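Local structure of member of s1p family of ribosomal proteins (Pyrococcus furiosus, 5YH1) at residues G348-H351 / D352-E356. The protein binds manganese through its DHH domain, the part crystallised here, and is probably a nucleic acid-binding exonuclease of the RecJ-like DHH family. Sequence-based numbering, arbitrary orientation.
Sequences GIIH and DHFKE
Gly348 O accepts the backbone N of Asp352 at 2.8 Å, an i to i+4 bond of an alpha helix. The Asp352 side chain turns back along the helix. Its CG stands anti to its own carbonyl carbon (chi1 -71°), which sets the carboxylate beside Gly348 O without bonding to it. Asp352 OD2 forms a salt bridge with Arg230, and Asp352 OD1 lies 3.6 Å from Lys355 NZ, a long salt bridge. Without the carboxylate, as with an alanine at this position, Arg230 would probably lose its salt-bridge mate, while Lys355 would keep Glu360 and lose only this long tie. Ile349 O takes His353 N at 3.2 Å. Ile350 O takes Phe354 N and also lies in plane at the edge of the Phe354 ring, 3.2 Å from CD1. Ile350 CG2 meets Phe354 CE1 at 3.9 Å, the two side chains running side by side. His351 O receives Lys355 N. Lys355 crosses the imidazole obliquely, with CD 3.4 Å from His351 CD2. One water links His351 NE2 and Lys355 NZ, while His351 ND1 is hydrogen-bonded to Thr366. Helix 343-358 links strands 325-330 and 364-369 in a beta-alpha-beta unit. Ile350 packs against Ile329 and helix 286-311, and His351 touches Ile364.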
# COMPACT_ATOMS: atom_id res chain seq x y z
N GLY A 348 5.00 -15.74 -20.48
CA GLY A 348 4.23 -15.70 -21.72
C GLY A 348 5.04 -15.19 -22.90
O GLY A 348 4.93 -15.70 -24.02
N ILE A 349 5.87 -14.17 -22.65
CA ILE A 349 6.71 -13.57 -23.69
C ILE A 349 7.77 -14.57 -24.14
O ILE A 349 8.05 -14.68 -25.33
CB ILE A 349 7.37 -12.28 -23.18
CG1 ILE A 349 6.34 -11.16 -23.05
CG2 ILE A 349 8.51 -11.83 -24.09
CD1 ILE A 349 6.79 -10.05 -22.12
N ILE A 350 8.36 -15.28 -23.19
CA ILE A 350 9.35 -16.32 -23.50
C ILE A 350 8.67 -17.47 -24.25
O ILE A 350 9.17 -17.94 -25.28
CB ILE A 350 10.05 -16.82 -22.23
CG1 ILE A 350 10.95 -15.71 -21.66
CG2 ILE A 350 10.89 -18.07 -22.52
CD1 ILE A 350 11.31 -15.90 -20.19
N HIS A 351 7.52 -17.89 -23.73
CA HIS A 351 6.78 -18.99 -24.34
C HIS A 351 6.39 -18.66 -25.79
O HIS A 351 6.59 -19.49 -26.68
CB HIS A 351 5.54 -19.31 -23.51
CG HIS A 351 4.86 -20.58 -23.90
ND1 HIS A 351 5.49 -21.80 -23.84
CD2 HIS A 351 3.60 -20.82 -24.32
CE1 HIS A 351 4.64 -22.74 -24.22
NE2 HIS A 351 3.49 -22.17 -24.51
N ASP A 352 5.85 -17.46 -26.01
CA ASP A 352 5.49 -17.00 -27.36
C ASP A 352 6.68 -17.03 -28.30
O ASP A 352 6.52 -17.39 -29.47
CB ASP A 352 4.95 -15.57 -27.33
CG ASP A 352 3.57 -15.48 -26.73
OD1 ASP A 352 2.91 -16.53 -26.56
OD2 ASP A 352 3.16 -14.36 -26.38
N HIS A 353 7.85 -16.66 -27.80
CA HIS A 353 9.05 -16.66 -28.63
C HIS A 353 9.36 -18.07 -29.11
O HIS A 353 9.69 -18.27 -30.28
CB HIS A 353 10.23 -16.09 -27.86
CG HIS A 353 11.54 -16.27 -28.55
ND1 HIS A 353 12.03 -15.37 -29.47
CD2 HIS A 353 12.47 -17.25 -28.45
CE1 HIS A 353 13.20 -15.78 -29.91
NE2 HIS A 353 13.49 -16.92 -29.32
N PHE A 354 9.22 -19.05 -28.21
CA PHE A 354 9.48 -20.44 -28.57
C PHE A 354 8.41 -20.97 -29.53
O PHE A 354 8.72 -21.77 -30.41
CB PHE A 354 9.67 -21.31 -27.32
CG PHE A 354 11.06 -21.22 -26.74
CD1 PHE A 354 11.37 -20.26 -25.79
CD2 PHE A 354 12.06 -22.07 -27.18
CE1 PHE A 354 12.66 -20.16 -25.28
CE2 PHE A 354 13.35 -21.97 -26.67
CZ PHE A 354 13.65 -21.02 -25.72
N LYS A 355 7.18 -20.48 -29.39
CA LYS A 355 6.09 -20.84 -30.31
C LYS A 355 6.30 -20.27 -31.71
O LYS A 355 6.08 -20.97 -32.70
CB LYS A 355 4.73 -20.38 -29.74
CG LYS A 355 4.16 -21.37 -28.74
CD LYS A 355 3.21 -20.75 -27.74
CE LYS A 355 2.21 -19.83 -28.40
NZ LYS A 355 1.08 -19.53 -27.48
N GLU A 356 6.71 -19.01 -31.79
CA GLU A 356 7.05 -18.39 -33.07
C GLU A 356 8.18 -19.13 -33.77
O GLU A 356 8.12 -19.34 -34.98
CB GLU A 356 7.44 -16.91 -32.87
CG GLU A 356 6.23 -16.01 -32.65
CD GLU A 356 6.52 -14.74 -31.85
OE1 GLU A 356 7.69 -14.30 -31.78
OE2 GLU A 356 5.55 -14.18 -31.27
O HOH W 1 0.56 -21.67 -25.50